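Local coordinates for tetratricopeptide TPR_2 repeat protein (Thermobaculum terrenum, PDB 5DJS) that is of unassigned function but joins tetratricopeptide repeats to a GT-B region of glycosyl transferase family 41 and holds uridine-5'-diphosphate, at residues A[335-340]-A[422-427]; A[402-407]-A[429-434]; A[435-440]-A[446-451]. The protein carries 1 engineered substitution. All blocks are in the same frame, centred on the assembly; numbering follows the deposited sequence.

In the fold
Along the chain, strand 332-335 runs into the loop 335-340, the first half of contact 1, and helix 400-405 follows with the first half of contact 2. Helix 423-430 then supplies both partners in turn: its N-cap and first turn, 422-427, close contact 1, and its last residues and the turn after them, 429-434, close contact 2, so the two contacts cross rather than nest. Both also touch UDP, and the hydroxyl of Tyr407 probably donates a hydrogen bond to Thr424 O between them. Contact 3 follows in series, closing only a short loop between strand 435-438 and helix 447-454. Leu429 meets Val435 and Leu451, joining contacts 2 and 3.

Contact 1: residues A[335-340]-A[422-427]; sequences CFNRLS and CTTSLE. With UDP (uridine-5'-diphosphate), chain E.
The methyl CG2 of Thr424 lies 3.3 Å from the carbonyl oxygen Phe336 O, while the side chain of Asn337 comes up beside the Thr424 hydroxyl. Thr424 suits this place because its two branches divide the work: with chi1 at 66°, CG2 takes the position opposite the carbonyl carbon and OG1 is left near the diphosphate. Most of what joins the two segments, though, passes through UDP. Cys422 N, at the N-cap, donates to UDP O2B over 2.9 Å at a fairly straight 154°, and Thr424 N reaches UDP O1B at 3.3 Å, with a weak bond from Thr423 N beside it. From the loop, Arg338 NE meets UDP O1A at 3.0 Å, the oxygen lying at the edge of the guanidinium plane; a bend at chi3 (-80°) turns the group that way. Thr423 OG1 donates to UDP O3', and Glu427 lies against both ribose hydroxyls, its OE2 modelled too close to UDP O2' to be trusted in detail. Further out, Arg400 pairs with Glu427 by a salt bridge, and Tyr123 OH is hydrogen-bonded to Arg338 NH1. The start of helix 423-430 and one arginine thus probably offset the diphosphate charge together.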
loop_
_atom_site.group_PDB
_atom_site.type_symbol
_atom_site.label_atom_id
_atom_site.label_comp_id
_atom_site.label_asym_id
_atom_site.label_seq_id
_atom_site.Cartn_x
_atom_site.Cartn_y
_atom_site.Cartn_z
ATOM N N CYS A 335 2.784 10.079 -14.181
ATOM C CA CYS A 335 2.857 8.926 -13.265
ATOM C C CYS A 335 2.928 9.404 -11.827
ATOM O O CYS A 335 3.977 9.851 -11.373
ATOM C CB CYS A 335 4.060 8.035 -13.569
ATOM S SG CYS A 335 4.207 6.672 -12.398
ATOM N N PHE A 336 1.808 9.303 -11.110
ATOM C CA PHE A 336 1.704 9.851 -9.759
ATOM C C PHE A 336 1.887 8.783 -8.665
ATOM O O PHE A 336 1.255 8.836 -7.600
ATOM C CB PHE A 336 0.377 10.614 -9.594
ATOM C CG PHE A 336 0.147 11.703 -10.614
ATOM C CD1 PHE A 336 1.194 12.276 -11.359
ATOM C CD2 PHE A 336 -1.138 12.189 -10.808
ATOM C CE1 PHE A 336 0.943 13.272 -12.291
ATOM C CE2 PHE A 336 -1.390 13.191 -11.732
ATOM C CZ PHE A 336 -0.349 13.736 -12.470
ATOM N N ASN A 337 2.806 7.857 -8.920
ATOM C CA ASN A 337 3.101 6.754 -8.017
ATOM C C ASN A 337 4.289 7.030 -7.070
ATOM O O ASN A 337 5.178 7.842 -7.370
ATOM C CB ASN A 337 3.357 5.486 -8.839
ATOM C CG ASN A 337 2.081 4.887 -9.384
ATOM O OD1 ASN A 337 1.133 4.690 -8.643
ATOM N ND2 ASN A 337 2.052 4.584 -10.670
ATOM N N ARG A 338 4.262 6.345 -5.923
ATOM C CA ARG A 338 5.359 6.316 -4.947
ATOM C C ARG A 338 6.706 6.063 -5.620
ATOM O O ARG A 338 6.790 5.292 -6.592
ATOM C CB ARG A 338 5.135 5.194 -3.914
ATOM C CG ARG A 338 3.972 5.421 -2.960
ATOM C CD ARG A 338 3.924 4.397 -1.824
ATOM N NE ARG A 338 3.328 3.096 -2.198
ATOM C CZ ARG A 338 3.951 1.914 -2.199
ATOM N NH1 ARG A 338 5.231 1.807 -1.861
ATOM N NH2 ARG A 338 3.291 0.815 -2.546
ATOM N N LEU A 339 7.756 6.672 -5.073
ATOM C CA LEU A 339 9.086 6.593 -5.681
ATOM C C LEU A 339 9.703 5.196 -5.635
ATOM O O LEU A 339 10.514 4.844 -6.497
ATOM C CB LEU A 339 10.018 7.631 -5.063
ATOM C CG LEU A 339 9.552 9.087 -5.255
ATOM C CD1 LEU A 339 10.471 10.033 -4.508
ATOM C CD2 LEU A 339 9.470 9.495 -6.725
ATOM N N SER A 340 9.285 4.386 -4.663
ATOM C CA SER A 340 9.699 2.978 -4.583
ATOM C C SER A 340 9.339 2.151 -5.828
ATOM O O SER A 340 10.036 1.184 -6.179
ATOM C CB SER A 340 9.088 2.331 -3.338
ATOM O OG SER A 340 7.827 2.898 -3.054
ATOM N N CYS A 422 -2.268 1.045 -8.326
ATOM C CA CYS A 422 -3.641 0.608 -8.167
ATOM C C CYS A 422 -4.551 1.802 -8.031
ATOM O O CYS A 422 -5.316 2.097 -8.943
ATOM C CB CYS A 422 -3.774 -0.318 -6.957
ATOM S SG CYS A 422 -5.466 -0.834 -6.615
ATOM N N THR A 423 -4.442 2.515 -6.918
ATOM C CA THR A 423 -5.374 3.602 -6.674
ATOM C C THR A 423 -5.020 4.822 -7.538
ATOM O O THR A 423 -5.930 5.552 -7.934
ATOM C CB THR A 423 -5.649 3.921 -5.164
ATOM O OG1 THR A 423 -5.486 5.316 -4.912
ATOM C CG2 THR A 423 -4.786 3.121 -4.187
ATOM N N THR A 424 -3.742 5.017 -7.885
ATOM C CA THR A 424 -3.375 6.113 -8.803
ATOM C C THR A 424 -3.935 5.834 -10.195
ATOM O O THR A 424 -4.404 6.742 -10.879
ATOM C CB THR A 424 -1.849 6.376 -8.921
ATOM O OG1 THR A 424 -1.204 5.257 -9.529
ATOM C CG2 THR A 424 -1.214 6.668 -7.572
ATOM N N SER A 425 -3.892 4.573 -10.609
ATOM C CA SER A 425 -4.466 4.183 -11.906
ATOM C C SER A 425 -5.971 4.410 -11.951
ATOM O O SER A 425 -6.490 4.951 -12.933
ATOM C CB SER A 425 -4.152 2.727 -12.219
ATOM O OG SER A 425 -2.775 2.521 -12.050
ATOM N N LEU A 426 -6.658 4.005 -10.881
ATOM C CA LEU A 426 -8.091 4.221 -10.771
ATOM C C LEU A 426 -8.407 5.722 -10.745
ATOM O O LEU A 426 -9.350 6.169 -11.400
ATOM C CB LEU A 426 -8.646 3.526 -9.531
ATOM C CG LEU A 426 -10.137 3.703 -9.255
ATOM C CD1 LEU A 426 -10.985 3.048 -10.330
ATOM C CD2 LEU A 426 -10.465 3.120 -7.895
ATOM N N GLU A 427 -7.609 6.491 -10.011
ATOM C CA GLU A 427 -7.777 7.939 -9.969
ATOM C C GLU A 427 -7.649 8.583 -11.344
ATOM O O GLU A 427 -8.380 9.522 -11.653
ATOM C CB GLU A 427 -6.772 8.573 -9.003
ATOM C CG GLU A 427 -7.139 8.376 -7.538
ATOM C CD GLU A 427 -6.058 8.826 -6.583
ATOM O OE1 GLU A 427 -4.884 8.994 -7.000
ATOM O OE2 GLU A 427 -6.397 9.009 -5.399
HETATM N N1 UDP E . -1.728 10.945 -2.959
HETATM C C2 UDP E . -1.785 12.302 -2.528
HETATM N N3 UDP E . -0.800 13.155 -2.865
HETATM C C4 UDP E . 0.243 12.749 -3.608
HETATM C C5 UDP E . 0.332 11.436 -4.051
HETATM C C6 UDP E . -0.676 10.543 -3.710
HETATM O O2 UDP E . -2.738 12.729 -1.833
HETATM O O4 UDP E . 1.143 13.549 -3.909
HETATM C "C1'" UDP E . -2.810 10.002 -2.598
HETATM C "C2'" UDP E . -3.523 9.553 -3.859
HETATM O "O2'" UDP E . -4.926 9.605 -3.588
HETATM C "C3'" UDP E . -2.974 8.156 -4.129
HETATM C "C4'" UDP E . -2.487 7.648 -2.772
HETATM O "O4'" UDP E . -2.339 8.812 -1.944
HETATM O "O3'" UDP E . -3.944 7.283 -4.690
HETATM C "C5'" UDP E . -1.159 6.890 -2.774
HETATM O "O5'" UDP E . -0.955 6.106 -3.949
HETATM P PA UDP E . 0.519 5.508 -4.262
HETATM O O1A UDP E . 0.882 4.609 -3.105
HETATM O O2A UDP E . 1.404 6.678 -4.625
HETATM O O3A UDP E . 0.398 4.606 -5.602
HETATM P PB UDP E . -0.640 3.383 -5.796
HETATM O O1B UDP E . -1.983 3.896 -5.368
HETATM O O2B UDP E . -0.605 3.132 -7.268
HETATM O O3B UDP E . -0.080 2.260 -4.957
#

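Contact 2: residues A[402-407]-A[429-434]; sequences DLLATY and LWMGVP. With UDP (uridine-5'-diphosphate), chain E.
Tyr407 and Met431 meet through their first side-chain carbons, Tyr407 CB lying 3.6 Å from Met431 CB, and the two side chains cross at about a right angle. Val433 adds a second apolar contact: one methyl, CG2, fills the place between the ring, 3.9 Å from Tyr407 CD1, and the carbonyl oxygen Tyr407 O. In unbranched Met431, chi1 (-58°) sets CG 3.4 Å from Leu404 O, and bends at chi2 and chi3 curl the chain so that CE also comes back to Leu404 O, at 3.6 Å. No hydrogen bond crosses between the segments; the polar links are local to each helix end. Leu404 O accepts from Tyr407 N, and Thr406 OG1 turns back to Leu403 O at 2.8 Å, as threonine hydroxyls in helices often do. In 429-434, Gly432, at positive phi, is the C-prime residue of a Schellman motif, with Gly432 N bonded to Leu429 O and Val433 N to Ala428 O. Leu403 CD2 faces UDP. The contact therefore packs the end of helix 400-405 on that of helix 423-430, with the Phe336 ring beside Tyr407, Leu403 and Thr406 lying on Ile365 of strand 361-365, and helix 479-521 covering Leu429.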
loop_
_atom_site.group_PDB
_atom_site.type_symbol
_atom_site.label_atom_id
_atom_site.label_comp_id
_atom_site.label_asym_id
_atom_site.label_seq_id
_atom_site.Cartn_x
_atom_site.Cartn_y
_atom_site.Cartn_z
ATOM N N ASP A 402 -6.775 18.207 -5.117
ATOM C CA ASP A 402 -5.773 18.968 -5.868
ATOM C C ASP A 402 -4.993 18.060 -6.825
ATOM O O ASP A 402 -4.690 18.470 -7.946
ATOM C CB ASP A 402 -4.802 19.714 -4.931
ATOM C CG ASP A 402 -5.457 20.896 -4.206
ATOM O OD1 ASP A 402 -6.698 21.007 -4.217
ATOM O OD2 ASP A 402 -4.726 21.720 -3.614
ATOM N N LEU A 403 -4.683 16.837 -6.389
ATOM C CA LEU A 403 -3.965 15.870 -7.234
ATOM C C LEU A 403 -4.844 15.341 -8.354
ATOM O O LEU A 403 -4.406 15.256 -9.504
ATOM C CB LEU A 403 -3.424 14.698 -6.411
ATOM C CG LEU A 403 -2.622 13.627 -7.176
ATOM C CD1 LEU A 403 -1.139 13.975 -7.275
ATOM C CD2 LEU A 403 -2.812 12.260 -6.537
ATOM N N LEU A 404 -6.068 14.961 -8.015
ATOM C CA LEU A 404 -7.071 14.602 -9.025
ATOM C C LEU A 404 -7.202 15.679 -10.127
ATOM O O LEU A 404 -7.226 15.367 -11.323
ATOM C CB LEU A 404 -8.437 14.354 -8.357
ATOM C CG LEU A 404 -8.933 12.951 -7.953
ATOM C CD1 LEU A 404 -7.912 11.842 -8.126
ATOM C CD2 LEU A 404 -9.476 12.965 -6.530
ATOM N N ALA A 405 -7.260 16.941 -9.710
ATOM C CA ALA A 405 -7.396 18.071 -10.633
ATOM C C ALA A 405 -6.229 18.187 -11.622
ATOM O O ALA A 405 -6.456 18.594 -12.756
ATOM C CB ALA A 405 -7.583 19.380 -9.863
ATOM N N THR A 406 -5.003 17.816 -11.218
ATOM C CA THR A 406 -3.826 17.885 -12.122
ATOM C C THR A 406 -3.805 16.792 -13.196
ATOM O O THR A 406 -2.947 16.821 -14.066
ATOM C CB THR A 406 -2.453 17.857 -11.385
ATOM O OG1 THR A 406 -2.269 16.593 -10.738
ATOM C CG2 THR A 406 -2.322 18.997 -10.373
ATOM N N TYR A 407 -4.710 15.819 -13.128
ATOM C CA TYR A 407 -4.909 14.898 -14.260
ATOM C C TYR A 407 -5.482 15.588 -15.506
ATOM O O TYR A 407 -5.283 15.102 -16.625
ATOM C CB TYR A 407 -5.803 13.717 -13.879
ATOM C CG TYR A 407 -5.065 12.569 -13.237
ATOM C CD1 TYR A 407 -4.260 11.724 -13.998
ATOM C CD2 TYR A 407 -5.187 12.308 -11.866
ATOM C CE1 TYR A 407 -3.595 10.657 -13.418
ATOM C CE2 TYR A 407 -4.516 11.242 -11.275
ATOM C CZ TYR A 407 -3.728 10.420 -12.062
ATOM O OH TYR A 407 -3.068 9.373 -11.487
ATOM N N LEU A 429 -8.252 7.103 -14.368
ATOM C CA LEU A 429 -9.478 6.759 -15.092
ATOM C C LEU A 429 -10.667 7.626 -14.654
ATOM O O LEU A 429 -11.403 8.119 -15.502
ATOM C CB LEU A 429 -9.828 5.270 -14.945
ATOM C CG LEU A 429 -8.826 4.189 -15.394
ATOM C CD1 LEU A 429 -9.532 2.852 -15.558
ATOM C CD2 LEU A 429 -8.087 4.539 -16.674
ATOM N N TRP A 430 -10.830 7.846 -13.351
ATOM C CA TRP A 430 -11.877 8.757 -12.837
ATOM C C TRP A 430 -11.850 10.157 -13.478
ATOM O O TRP A 430 -12.904 10.797 -13.614
ATOM C CB TRP A 430 -11.787 8.930 -11.308
ATOM C CG TRP A 430 -12.262 7.761 -10.465
ATOM C CD1 TRP A 430 -13.100 6.741 -10.840
ATOM C CD2 TRP A 430 -11.950 7.534 -9.085
ATOM N NE1 TRP A 430 -13.303 5.886 -9.785
ATOM C CE2 TRP A 430 -12.610 6.349 -8.695
ATOM C CE3 TRP A 430 -11.158 8.209 -8.142
ATOM C CZ2 TRP A 430 -12.504 5.824 -7.397
ATOM C CZ3 TRP A 430 -11.062 7.690 -6.846
ATOM C CH2 TRP A 430 -11.731 6.511 -6.490
ATOM N N MET A 431 -10.649 10.622 -13.845
ATOM C CA MET A 431 -10.442 11.906 -14.537
ATOM C C MET A 431 -10.311 11.794 -16.073
ATOM O O MET A 431 -9.800 12.707 -16.734
ATOM C CB MET A 431 -9.203 12.594 -13.950
ATOM C CG MET A 431 -9.286 12.855 -12.454
ATOM S SD MET A 431 -10.742 13.800 -11.961
ATOM C CE MET A 431 -10.485 15.360 -12.806
ATOM N N GLY A 432 -10.784 10.688 -16.642
ATOM C CA GLY A 432 -10.769 10.504 -18.082
ATOM C C GLY A 432 -9.402 10.457 -18.732
ATOM O O GLY A 432 -9.279 10.813 -19.904
ATOM N N VAL A 433 -8.392 10.009 -17.980
ATOM C CA VAL A 433 -7.036 9.841 -18.487
ATOM C C VAL A 433 -6.789 8.338 -18.647
ATOM O O VAL A 433 -6.964 7.589 -17.684
ATOM C CB VAL A 433 -5.995 10.454 -17.522
ATOM C CG1 VAL A 433 -4.571 10.290 -18.059
ATOM C CG2 VAL A 433 -6.283 11.931 -17.297
ATOM N N PRO A 434 -6.377 7.891 -19.853
ATOM C CA PRO A 434 -6.013 6.485 -20.008
ATOM C C PRO A 434 -4.681 6.149 -19.320
ATOM O O PRO A 434 -3.848 7.043 -19.093
ATOM C CB PRO A 434 -5.900 6.298 -21.532
ATOM C CG PRO A 434 -5.871 7.656 -22.131
ATOM C CD PRO A 434 -6.076 8.677 -21.060
HETATM N N1 UDP E . -1.728 10.945 -2.959
HETATM C C2 UDP E . -1.785 12.302 -2.528
HETATM N N3 UDP E . -0.800 13.155 -2.865
HETATM C C4 UDP E . 0.243 12.749 -3.608
HETATM C C5 UDP E . 0.332 11.436 -4.051
HETATM C C6 UDP E . -0.676 10.543 -3.710
HETATM O O2 UDP E . -2.738 12.729 -1.833
HETATM O O4 UDP E . 1.143 13.549 -3.909
HETATM C "C1'" UDP E . -2.810 10.002 -2.598
HETATM C "C2'" UDP E . -3.523 9.553 -3.859
HETATM O "O2'" UDP E . -4.926 9.605 -3.588
HETATM C "C3'" UDP E . -2.974 8.156 -4.129
HETATM C "C4'" UDP E . -2.487 7.648 -2.772
HETATM O "O4'" UDP E . -2.339 8.812 -1.944
HETATM O "O3'" UDP E . -3.944 7.283 -4.690
HETATM C "C5'" UDP E . -1.159 6.890 -2.774
HETATM O "O5'" UDP E . -0.955 6.106 -3.949
HETATM P PA UDP E . 0.519 5.508 -4.262
HETATM O O1A UDP E . 0.882 4.609 -3.105
HETATM O O2A UDP E . 1.404 6.678 -4.625
HETATM O O3A UDP E . 0.398 4.606 -5.602
HETATM P PB UDP E . -0.640 3.383 -5.796
HETATM O O1B UDP E . -1.983 3.896 -5.368
HETATM O O2B UDP E . -0.605 3.132 -7.268
HETATM O O3B UDP E . -0.080 2.260 -4.957
#

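Contact 3: residues A[435-440]-A[446-451]; sequences VVTLEG and RATSSL
Thr437 and Thr448 form the buried, largely apolar part of this contact, sliding past each other in opposite directions with the methyl CG2 of Thr437 against Thr448 CB. Threonine serves both places, though differently: Thr437 brings its methyl and beta-branched bulk to the packing, whereas Thr448 also uses its hydroxyl for bonding. That hydroxyl accepts from a water over 2.9 Å between the water oxygen and Thr448 OG1, and the same water donates to Leu438 O at 3.0 Å, so it bridges helix and strand; Ser420 and Asp415 are further partners of Thr448 OG1. Beside the threonines, Ser449 CB sits 3.7 Å from Glu439 CB. Ser449 is small enough for this close approach, and its OG turns back to Arg446 O at 3.2 Å, joining Ser450 N on the same face of that carbonyl.

The partly exposed side, by contrast, is held by more polar links. Arg446 NH1 donates to Gly440 O over 2.8 Å at 148°, the oxygen tilted 20° out of the guanidinium plane. Glu439 CG lies over one face of that guanidinium, and the carboxylate stacks on it with planes 7° apart. Glu439 OE1 therefore lies well out of the guanidinium plane, where no N-H points at it, and its salt bridge to Arg446 NH2, at 3.8 Å, is long and a matter of charge alone. Each group has a firmer partner elsewhere: Glu439 pairs with Arg453, and Arg446 NE bonds to His287 O. The long arginine chain, bent at chi3, spans these sites, while Gly440 offers its carbonyl oxygen.

Strand 435-438, helix 447-454 and strand 461-462 make a beta-alpha-beta crossover, the repeating unit of the Rossmann-like parallel sheets of GT-B folds.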
loop_
_atom_site.group_PDB
_atom_site.type_symbol
_atom_site.label_atom_id
_atom_site.label_comp_id
_atom_site.label_asym_id
_atom_site.label_seq_id
_atom_site.Cartn_x
_atom_site.Cartn_y
_atom_site.Cartn_z
ATOM N N VAL A 435 -4.501 4.862 -19.006
ATOM C CA VAL A 435 -3.336 4.360 -18.279
ATOM C C VAL A 435 -2.719 3.218 -19.071
ATOM O O VAL A 435 -3.419 2.256 -19.391
ATOM C CB VAL A 435 -3.739 3.834 -16.883
ATOM C CG1 VAL A 435 -2.524 3.347 -16.102
ATOM C CG2 VAL A 435 -4.470 4.910 -16.086
ATOM N N VAL A 436 -1.422 3.317 -19.374
ATOM C CA VAL A 436 -0.679 2.228 -20.014
ATOM C C VAL A 436 0.028 1.422 -18.915
ATOM O O VAL A 436 0.572 2.005 -17.976
ATOM C CB VAL A 436 0.364 2.759 -21.016
ATOM C CG1 VAL A 436 0.977 1.617 -21.828
ATOM C CG2 VAL A 436 -0.261 3.797 -21.955
ATOM N N THR A 437 -0.005 0.088 -19.026
ATOM C CA THR A 437 0.582 -0.821 -18.029
ATOM C C THR A 437 1.245 -2.009 -18.689
ATOM O O THR A 437 0.947 -2.327 -19.841
ATOM C CB THR A 437 -0.472 -1.414 -17.069
ATOM O OG1 THR A 437 -1.286 -2.379 -17.754
ATOM C CG2 THR A 437 -1.382 -0.352 -16.534
ATOM N N LEU A 438 2.132 -2.666 -17.942
ATOM C CA LEU A 438 2.577 -4.021 -18.257
ATOM C C LEU A 438 1.800 -5.008 -17.371
ATOM O O LEU A 438 1.656 -4.800 -16.165
ATOM C CB LEU A 438 4.083 -4.169 -18.036
ATOM C CG LEU A 438 4.708 -5.554 -18.284
ATOM C CD1 LEU A 438 4.584 -5.966 -19.740
ATOM C CD2 LEU A 438 6.170 -5.602 -17.855
ATOM N N GLU A 439 1.282 -6.068 -17.983
ATOM C CA GLU A 439 0.677 -7.172 -17.251
ATOM C C GLU A 439 1.822 -8.106 -16.871
ATOM O O GLU A 439 2.349 -8.825 -17.726
ATOM C CB GLU A 439 -0.377 -7.881 -18.120
ATOM C CG GLU A 439 -1.178 -8.957 -17.411
ATOM C CD GLU A 439 -2.262 -9.566 -18.288
ATOM O OE1 GLU A 439 -3.452 -9.318 -17.990
ATOM O OE2 GLU A 439 -1.929 -10.285 -19.264
ATOM N N GLY A 440 2.236 -8.051 -15.603
ATOM C CA GLY A 440 3.246 -8.966 -15.054
ATOM C C GLY A 440 2.673 -10.356 -14.801
ATOM O O GLY A 440 1.464 -10.521 -14.692
ATOM N N ARG A 446 -0.078 -6.646 -11.426
ATOM C CA ARG A 446 -1.367 -6.834 -12.130
ATOM C C ARG A 446 -2.559 -6.040 -11.589
ATOM O O ARG A 446 -3.683 -6.239 -12.053
ATOM C CB ARG A 446 -1.731 -8.322 -12.135
ATOM C CG ARG A 446 -0.926 -9.159 -13.110
ATOM C CD ARG A 446 -1.169 -10.633 -12.873
ATOM N NE ARG A 446 -2.211 -11.151 -13.744
ATOM C CZ ARG A 446 -2.013 -11.800 -14.892
ATOM N NH1 ARG A 446 -0.788 -12.042 -15.362
ATOM N NH2 ARG A 446 -3.062 -12.228 -15.586
ATOM N N ALA A 447 -2.348 -5.144 -10.634
ATOM C CA ALA A 447 -3.465 -4.362 -10.101
ATOM C C ALA A 447 -4.129 -3.522 -11.209
ATOM O O ALA A 447 -5.357 -3.418 -11.262
ATOM C CB ALA A 447 -3.009 -3.470 -8.953
ATOM N N THR A 448 -3.314 -2.944 -12.090
ATOM C CA THR A 448 -3.822 -2.113 -13.184
ATOM C C THR A 448 -4.229 -2.943 -14.392
ATOM O O THR A 448 -5.262 -2.662 -15.008
ATOM C CB THR A 448 -2.784 -1.081 -13.641
ATOM O OG1 THR A 448 -1.534 -1.741 -13.894
ATOM C CG2 THR A 448 -2.571 -0.082 -12.621
ATOM N N SER A 449 -3.431 -3.953 -14.738
ATOM C CA SER A 449 -3.802 -4.844 -15.835
ATOM C C SER A 449 -5.251 -5.327 -15.623
ATOM O O SER A 449 -6.055 -5.256 -16.543
ATOM C CB SER A 449 -2.817 -6.019 -15.994
ATOM O OG SER A 449 -3.075 -7.047 -15.057
ATOM N N SER A 450 -5.579 -5.757 -14.401
ATOM C CA SER A 450 -6.924 -6.229 -14.060
ATOM C C SER A 450 -7.968 -5.122 -14.216
ATOM O O SER A 450 -8.938 -5.279 -14.960
ATOM C CB SER A 450 -6.951 -6.778 -12.626
ATOM O OG SER A 450 -8.248 -7.222 -12.259
ATOM N N LEU A 451 -7.748 -4.009 -13.517
ATOM C CA LEU A 451 -8.633 -2.828 -13.574
ATOM C C LEU A 451 -9.013 -2.502 -15.016
ATOM O O LEU A 451 -10.190 -2.421 -15.348
ATOM C CB LEU A 451 -7.955 -1.593 -12.941
ATOM C CG LEU A 451 -8.778 -0.409 -12.397
ATOM C CD1 LEU A 451 -8.028 0.899 -12.603
ATOM C CD2 LEU A 451 -10.174 -0.272 -12.985
HETATM O O HOH W 1 -0.256 -4.328 -13.907
#